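Local coordinates for GDSL-like protein (Roseburia intestinalis L1-82, PDB 6HFZ) that removes acetyl groups from acetylated beta-mannans, as a two-domain carbohydrate esterase with a GDSL-like (SGNH) hydrolase domain, at residues Lys6-Asn9 with Gly10-Asn13; Tyr55-His58 with Val59-Trp63; Ala151-Met154 with His155-Ala159. All coordinates share one frame; numbering follows the deposited sequence.

Contact 1. Residues Lys6-Asn9 with Gly10-Asn13; sequences KYEN and GIAN
From Tyr-7 to Ile-11 the chain makes one short 3-10 turn and then leads into strand 11-13, an example of how a terminal segment can be locked in place before an edge strand begins. Lys-6 supplies the first acceptor: its O takes Asn-9 N at 3.1 Å, the opening i to i+3 bond. Tyr-7 gives the second, Gly-10 N to Tyr-7 O at 2.9 Å. Its side chain leaves the turn and lies on Leu-201 and Val-205 of helix 196-215, where the ring meets that of Tyr-208 and OH bonds Ser-204. Glu-8 provides the third acceptor. Its O receives Ile-11 N at 3.2 Å, a nearly straight bond (168° at the hydrogen) that carries the turn into the strand. The Glu-8 chain bends at its second torsion (chi2 -71°) and runs alongside Ile-11, both pointing the same way, with OE1 4.1 Å from Ile-11 CD1. The other carboxylate oxygen, OE2, is taken up by a salt bridge to Lys-212 and a hydrogen bond with Tyr-208 OH. Asn-9 contributes through its backbone, its O bonding Ser-171 OG. Gly-10, still in the turn, already makes a backbone hydrogen bond with Ser-168, and the Ile-11 side chain lies on Phe-209 and Lys-212 of helix 196-215. Beyond them, the two successive residues Ala-12 and Asn-13 share the single partner Ala-166 across the sheet, a classic beta bulge. The chemistry is therefore divided: main-chain bonds set the turn, and the carboxylate of Glu-8, gripped by two partners beside an aliphatic neighbour, ties it to helix 196-215, where the nearby lysine probably helps keep it ionised.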
loop_
_atom_site.group_PDB
_atom_site.type_symbol
_atom_site.label_atom_id
_atom_site.label_comp_id
_atom_site.label_asym_id
_atom_site.label_seq_id
_atom_site.Cartn_x
_atom_site.Cartn_y
_atom_site.Cartn_z
ATOM N N LYS A 6 11.507 -24.394 5.322
ATOM C CA LYS A 6 12.771 -24.312 4.616
ATOM C C LYS A 6 13.132 -22.843 4.442
ATOM O O LYS A 6 12.744 -22.256 3.471
ATOM C CB LYS A 6 12.662 -25.031 3.272
ATOM C CG LYS A 6 12.159 -26.462 3.428
ATOM C CD LYS A 6 12.289 -27.334 2.207
ATOM C CE LYS A 6 11.192 -28.382 2.131
ATOM N NZ LYS A 6 10.968 -29.094 3.413
ATOM N N TYR A 7 13.871 -22.272 5.408
ATOM C CA TYR A 7 14.047 -20.811 5.509
ATOM C C TYR A 7 14.821 -20.253 4.310
ATOM O O TYR A 7 14.515 -19.165 3.803
ATOM C CB TYR A 7 14.692 -20.452 6.845
ATOM C CG TYR A 7 13.667 -20.350 7.937
ATOM C CD1 TYR A 7 12.916 -19.201 8.078
ATOM C CD2 TYR A 7 13.313 -21.438 8.717
ATOM C CE1 TYR A 7 11.944 -19.081 9.049
ATOM C CE2 TYR A 7 12.318 -21.339 9.686
ATOM C CZ TYR A 7 11.614 -20.162 9.838
ATOM O OH TYR A 7 10.641 -20.032 10.788
ATOM N N GLU A 8 15.796 -21.007 3.797
ATOM C CA GLU A 8 16.543 -20.525 2.586
ATOM C C GLU A 8 15.589 -20.253 1.394
ATOM O O GLU A 8 15.826 -19.369 0.553
ATOM C CB GLU A 8 17.621 -21.551 2.209
ATOM C CG GLU A 8 18.840 -21.453 3.096
ATOM C CD GLU A 8 19.664 -20.201 2.828
ATOM O OE1 GLU A 8 19.863 -19.873 1.645
ATOM O OE2 GLU A 8 20.076 -19.548 3.802
ATOM N N ASN A 9 14.511 -21.030 1.287
ATOM C CA ASN A 9 13.554 -20.893 0.179
ATOM C C ASN A 9 12.746 -19.590 0.307
ATOM O O ASN A 9 12.025 -19.233 -0.630
ATOM C CB ASN A 9 12.612 -22.082 0.041
ATOM C CG ASN A 9 13.328 -23.333 -0.422
ATOM O OD1 ASN A 9 14.442 -23.254 -0.949
ATOM N ND2 ASN A 9 12.701 -24.484 -0.248
ATOM N N GLY A 10 12.903 -18.900 1.438
ATOM C CA GLY A 10 12.249 -17.590 1.667
ATOM C C GLY A 10 12.950 -16.457 0.923
ATOM O O GLY A 10 12.382 -15.387 0.765
ATOM N N ILE A 11 14.215 -16.653 0.500
ATOM C CA ILE A 11 14.951 -15.564 -0.154
ATOM C C ILE A 11 14.620 -15.596 -1.642
ATOM O O ILE A 11 15.155 -16.382 -2.384
ATOM C CB ILE A 11 16.462 -15.650 0.139
ATOM C CG1 ILE A 11 16.729 -15.680 1.641
ATOM C CG2 ILE A 11 17.215 -14.513 -0.568
ATOM C CD1 ILE A 11 18.066 -16.257 2.027
ATOM N N ALA A 12 13.684 -14.732 -2.053
ATOM C CA ALA A 12 13.168 -14.652 -3.356
ATOM C C ALA A 12 14.157 -13.901 -4.246
ATOM O O ALA A 12 14.181 -14.161 -5.446
ATOM C CB ALA A 12 11.830 -13.935 -3.358
ATOM N N ASN A 13 14.875 -12.943 -3.658
ATOM C CA ASN A 13 15.924 -12.197 -4.358
ATOM C C ASN A 13 16.941 -11.740 -3.308
ATOM O O ASN A 13 16.620 -11.096 -2.342
ATOM C CB ASN A 13 15.388 -11.007 -5.167
ATOM C CG ASN A 13 16.362 -10.535 -6.235
ATOM O OD1 ASN A 13 16.913 -11.354 -6.976
ATOM N ND2 ASN A 13 16.623 -9.241 -6.327
#

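Contact 2. Residues Tyr55-His58 with Val59-Trp63; sequences YAYH and VYEWW
Val-59, Tyr-60, Glu-61 and Trp-62 each donate a backbone N-H to the carbonyl four residues earlier, Tyr-55 to His-58 in turn, making regular alpha-helix with Glu-61 N to Tyr-57 O the shortest of the four at 2.7 Å. On one side of the helix Tyr-57 and Tyr-60 send their rings the same way, both with CG anti to the backbone N (chi1 -158° for Tyr-57). Tyr-60 CD2 lies over one face of the Tyr-57 ring, toward its rim and 3.8 Å from CE1. The two planes are 57° apart, an oblique pairing. Glu-61, extended beyond CG, slants to the edge of the Tyr-57 ring, where OE2 lies near its plane, 3.4 Å from CE2. Tyr-74 packs against both tyrosine rings, and Phe-72 O holds Tyr-60 OH.

Turned elsewhere, Val-59 CG2 comes to the edge of the Tyr-55 ring, 4.3 Å from CD1, and both side chains rest on Phe-37 of strand 32-39. Thr-43 OG1 bonds Tyr-55 OH. Farther along, Trp-62 CZ3 stands over the centre of the Trp-63 ring, and Trp-63 faces helix 18-28. His-58 lies on Ala-203 of helix 196-215, Trp-62 on Thr-207 and Leu-210. Helix 55-66 thus packs against both the sheet and helices 18-28 and 196-215, as in the three-layer alpha/beta/alpha SGNH hydrolase fold.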
loop_
_atom_site.group_PDB
_atom_site.type_symbol
_atom_site.label_atom_id
_atom_site.label_comp_id
_atom_site.label_asym_id
_atom_site.label_seq_id
_atom_site.Cartn_x
_atom_site.Cartn_y
_atom_site.Cartn_z
ATOM N N TYR A 55 3.819 -8.791 12.526
ATOM C CA TYR A 55 5.141 -9.113 11.965
ATOM C C TYR A 55 6.011 -7.852 12.036
ATOM O O TYR A 55 7.191 -7.942 12.281
ATOM C CB TYR A 55 5.031 -9.717 10.554
ATOM C CG TYR A 55 5.049 -8.714 9.435
ATOM C CD1 TYR A 55 6.230 -8.132 9.038
ATOM C CD2 TYR A 55 3.893 -8.367 8.754
ATOM C CE1 TYR A 55 6.270 -7.173 8.046
ATOM C CE2 TYR A 55 3.916 -7.423 7.740
ATOM C CZ TYR A 55 5.104 -6.791 7.414
ATOM O OH TYR A 55 5.137 -5.786 6.478
ATOM N N ALA A 56 5.425 -6.669 11.746
ATOM C CA ALA A 56 6.162 -5.429 11.669
ATOM C C ALA A 56 6.845 -5.113 13.012
ATOM O O ALA A 56 8.013 -4.802 13.051
ATOM C CB ALA A 56 5.285 -4.280 11.190
ATOM N N TYR A 57 6.106 -5.307 14.102
ATOM C CA TYR A 57 6.672 -5.006 15.427
ATOM C C TYR A 57 7.727 -6.063 15.772
ATOM O O TYR A 57 8.754 -5.743 16.378
ATOM C CB TYR A 57 5.540 -4.855 16.425
ATOM C CG TYR A 57 5.959 -4.058 17.636
ATOM C CD1 TYR A 57 5.919 -2.677 17.654
ATOM C CD2 TYR A 57 6.476 -4.719 18.734
ATOM C CE1 TYR A 57 6.344 -1.959 18.759
ATOM C CE2 TYR A 57 6.931 -4.019 19.833
ATOM C CZ TYR A 57 6.855 -2.644 19.849
ATOM O OH TYR A 57 7.253 -1.992 20.987
ATOM N N HIS A 58 7.518 -7.311 15.329
ATOM C CA HIS A 58 8.525 -8.356 15.532
ATOM C C HIS A 58 9.831 -8.000 14.825
ATOM O O HIS A 58 10.925 -8.205 15.365
ATOM C CB HIS A 58 8.043 -9.748 15.107
ATOM C CG HIS A 58 7.065 -10.446 16.012
ATOM N ND1 HIS A 58 7.303 -10.714 17.365
ATOM C CD2 HIS A 58 5.885 -11.035 15.735
ATOM C CE1 HIS A 58 6.286 -11.411 17.864
ATOM N NE2 HIS A 58 5.417 -11.650 16.885
ATOM N N VAL A 59 9.751 -7.450 13.605
ATOM C CA VAL A 59 10.939 -7.071 12.903
ATOM C C VAL A 59 11.585 -5.886 13.633
ATOM O O VAL A 59 12.819 -5.762 13.676
ATOM C CB VAL A 59 10.616 -6.734 11.444
ATOM C CG1 VAL A 59 11.735 -6.009 10.736
ATOM C CG2 VAL A 59 10.197 -7.976 10.695
ATOM N N TYR A 60 10.748 -4.950 14.106
ATOM C CA TYR A 60 11.241 -3.775 14.848
ATOM C C TYR A 60 12.010 -4.276 16.085
ATOM O O TYR A 60 13.121 -3.806 16.395
ATOM C CB TYR A 60 10.075 -2.831 15.156
ATOM C CG TYR A 60 10.393 -1.712 16.114
ATOM C CD1 TYR A 60 11.245 -0.679 15.764
ATOM C CD2 TYR A 60 9.825 -1.709 17.367
ATOM C CE1 TYR A 60 11.529 0.353 16.652
ATOM C CE2 TYR A 60 10.105 -0.692 18.270
ATOM C CZ TYR A 60 10.949 0.332 17.905
ATOM O OH TYR A 60 11.189 1.317 18.825
ATOM N N GLU A 61 11.430 -5.261 16.777
ATOM C CA GLU A 61 12.066 -5.842 17.974
ATOM C C GLU A 61 13.393 -6.510 17.586
ATOM O O GLU A 61 14.351 -6.447 18.381
ATOM C CB GLU A 61 11.104 -6.773 18.722
ATOM C CG GLU A 61 10.039 -5.995 19.462
ATOM C CD GLU A 61 9.216 -6.746 20.483
ATOM O OE1 GLU A 61 8.808 -7.877 20.188
ATOM O OE2 GLU A 61 8.950 -6.177 21.566
ATOM N N TRP A 62 13.468 -7.153 16.405
ATOM C CA TRP A 62 14.738 -7.686 15.905
ATOM C C TRP A 62 15.837 -6.619 15.879
ATOM O O TRP A 62 16.931 -6.898 16.352
ATOM C CB TRP A 62 14.624 -8.393 14.543
ATOM C CG TRP A 62 15.897 -9.002 14.047
ATOM C CD1 TRP A 62 16.322 -10.284 14.245
ATOM C CD2 TRP A 62 16.925 -8.353 13.276
ATOM N NE1 TRP A 62 17.546 -10.466 13.662
ATOM C CE2 TRP A 62 17.958 -9.290 13.087
ATOM C CE3 TRP A 62 17.104 -7.062 12.780
ATOM C CZ2 TRP A 62 19.095 -8.994 12.349
ATOM C CZ3 TRP A 62 18.237 -6.768 12.066
ATOM C CH2 TRP A 62 19.241 -7.718 11.878
ATOM N N TRP A 63 15.578 -5.446 15.282
ATOM C CA TRP A 63 16.571 -4.368 15.228
ATOM C C TRP A 63 17.027 -4.001 16.659
ATOM O O TRP A 63 18.235 -3.970 16.939
ATOM C CB TRP A 63 16.024 -3.157 14.457
ATOM C CG TRP A 63 15.953 -3.364 12.972
ATOM C CD1 TRP A 63 14.875 -3.771 12.225
ATOM C CD2 TRP A 63 17.024 -3.185 12.045
ATOM N NE1 TRP A 63 15.218 -3.855 10.898
ATOM C CE2 TRP A 63 16.523 -3.485 10.760
ATOM C CE3 TRP A 63 18.350 -2.770 12.181
ATOM C CZ2 TRP A 63 17.321 -3.405 9.622
ATOM C CZ3 TRP A 63 19.140 -2.706 11.062
ATOM C CH2 TRP A 63 18.631 -3.011 9.799
#

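Contact 3. Residues Ala151-Met154 with His155-Ala159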
loop_
_atom_site.group_PDB
_atom_site.type_symbol
_atom_site.label_atom_id
_atom_site.label_comp_id
_atom_site.label_asym_id
_atom_site.label_seq_id
_atom_site.Cartn_x
_atom_site.Cartn_y
_atom_site.Cartn_z
ATOM N N ALA A 151 0.915 -11.645 -5.952
ATOM C CA ALA A 151 1.312 -10.841 -7.071
ATOM C C ALA A 151 2.844 -10.769 -7.174
ATOM O O ALA A 151 3.394 -9.901 -7.798
ATOM C CB ALA A 151 0.662 -9.474 -6.975
ATOM N N GLN A 152 3.539 -11.763 -6.605
ATOM C CA GLN A 152 5.001 -11.777 -6.589
ATOM C C GLN A 152 5.570 -11.947 -8.015
ATOM O O GLN A 152 6.718 -11.551 -8.238
ATOM C CB GLN A 152 5.486 -12.888 -5.659
ATOM C CG GLN A 152 6.993 -13.030 -5.519
ATOM C CD GLN A 152 7.328 -14.147 -4.558
ATOM O OE1 GLN A 152 6.521 -14.519 -3.687
ATOM N NE2 GLN A 152 8.531 -14.688 -4.687
ATOM N N LEU A 153 4.804 -12.475 -8.980
ATOM C CA LEU A 153 5.323 -12.560 -10.338
ATOM C C LEU A 153 5.638 -11.135 -10.822
ATOM O O LEU A 153 6.671 -10.883 -11.433
ATOM C CB LEU A 153 4.312 -13.197 -11.279
ATOM C CG LEU A 153 4.794 -13.317 -12.721
ATOM C CD1 LEU A 153 5.892 -14.359 -12.847
ATOM C CD2 LEU A 153 3.658 -13.629 -13.666
HETATM N N MSE A 154 4.701 -10.221 -10.579
HETATM C CA MSE A 154 4.869 -8.826 -10.983
HETATM C C MSE A 154 5.891 -8.123 -10.107
HETATM O O MSE A 154 6.798 -7.437 -10.591
HETATM C CB MSE A 154 3.554 -8.012 -11.000
HETATM C CG MSE A 154 2.448 -8.558 -11.856
HETATM SE SE MSE A 154 2.941 -8.528 -13.769
HETATM C CE MSE A 154 3.298 -10.461 -13.796
ATOM N N HIS A 155 5.737 -8.268 -8.790
ATOM C CA HIS A 155 6.585 -7.553 -7.858
ATOM C C HIS A 155 8.055 -7.998 -7.950
ATOM O O HIS A 155 8.996 -7.190 -7.754
ATOM C CB HIS A 155 6.005 -7.652 -6.464
ATOM C CG HIS A 155 4.681 -6.973 -6.351
ATOM N ND1 HIS A 155 3.858 -7.156 -5.247
ATOM C CD2 HIS A 155 4.061 -6.084 -7.155
ATOM C CE1 HIS A 155 2.762 -6.419 -5.429
ATOM N NE2 HIS A 155 2.879 -5.717 -6.561
ATOM N N GLY A 156 8.249 -9.290 -8.186
ATOM C CA GLY A 156 9.574 -9.882 -8.296
ATOM C C GLY A 156 10.348 -9.364 -9.500
ATOM O O GLY A 156 11.593 -9.304 -9.455
ATOM N N ARG A 157 9.645 -9.064 -10.588
ATOM C CA ARG A 157 10.273 -8.478 -11.780
ATOM C C ARG A 157 10.862 -7.126 -11.421
ATOM O O ARG A 157 11.952 -6.763 -11.916
ATOM C CB ARG A 157 9.292 -8.320 -12.935
ATOM C CG ARG A 157 8.845 -9.649 -13.515
ATOM C CD ARG A 157 7.686 -9.476 -14.486
ATOM N NE ARG A 157 7.447 -10.699 -15.245
ATOM C CZ ARG A 157 6.293 -11.030 -15.827
ATOM N NH1 ARG A 157 5.309 -10.151 -15.919
ATOM N NH2 ARG A 157 6.115 -12.267 -16.275
ATOM N N ILE A 158 10.159 -6.381 -10.562
ATOM C CA ILE A 158 10.675 -5.101 -10.058
ATOM C C ILE A 158 11.836 -5.327 -9.094
ATOM O O ILE A 158 12.835 -4.591 -9.152
ATOM C CB ILE A 158 9.550 -4.255 -9.415
ATOM C CG1 ILE A 158 8.443 -3.971 -10.426
ATOM C CG2 ILE A 158 10.108 -2.989 -8.781
ATOM C CD1 ILE A 158 8.922 -3.459 -11.797
ATOM N N ALA A 159 11.727 -6.324 -8.208
ATOM C CA ALA A 159 12.807 -6.663 -7.318
ATOM C C ALA A 159 14.110 -6.903 -8.098
ATOM O O ALA A 159 15.153 -6.388 -7.688
ATOM C CB ALA A 159 12.460 -7.880 -6.502
#
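Leu-153, Met-154 and Arg-157 meet on the first turns of helix 152-161, the connecting helix of a beta-alpha-beta unit between strands 136-141 and 166-168. Ala-151 occupies the N-cap position, and its O receives His-155 N at 3.0 Å; Gly-156 N follows, 2.7 Å from Gln-152 O. The next link, Arg-157 N to Met-154 O, is weak.

Arg-157 starts with CG beside its backbone N (chi1 -68°) and is extended from CG to NE, running back toward the start of the helix. Its CG passes 3.3 Å from Leu-153 O, and its guanidinium then lies under the leucine, whose CG sits over one face of the group, toward the rim, with CD2 3.8 Å from NH2. Leu-153 slants across the arginine rather than running along it. Met-154, a selenomethionine here, has a bent chain and lies alongside Arg-157 with SE 3.6 Å from NH1; its methyl group is modelled implausibly close to that nitrogen, so its exact place is doubtful. Met-118 of helix 115-129 packs against Arg-157 as well.

His-155 points to the other side, where Ser-108 OG bonds ND1, Asp-111 OD2 bonds NE2 and the Tyr-121 ring stacks on the imidazole, fixing its rotation. With CG beside the backbone N, the ring folds back over the first turn: Ala-151 O lies above one face, 3.5 Å from CG, and Ala-151 CB is 4.0 Å from CE1.

All three are local contacts within the alpha/beta domain, but they differ in depth. Contact 1 lies at the surface, contact 2 is partly buried and contact 3 is buried. Contacts 1 and 2 both rest on helix 196-215, the first adding a salt bridge and hydroxyl bonds to its apolar packing, the second mainly by packing, with Tyr-55 N bonded to His-199 and Trp-62 NE1 weakly to Asp-211, though their centres are 19 Å apart. Contacts 1 and 3 do touch: Ala-12 CB lies 3.6 Å from Gln-152 NE2, where edge strand 11-13 meets helix 152-161. Contact 2 relies on clustered rings, contact 3 on a histidine held by polar partners and an arginine lying against apolar chains.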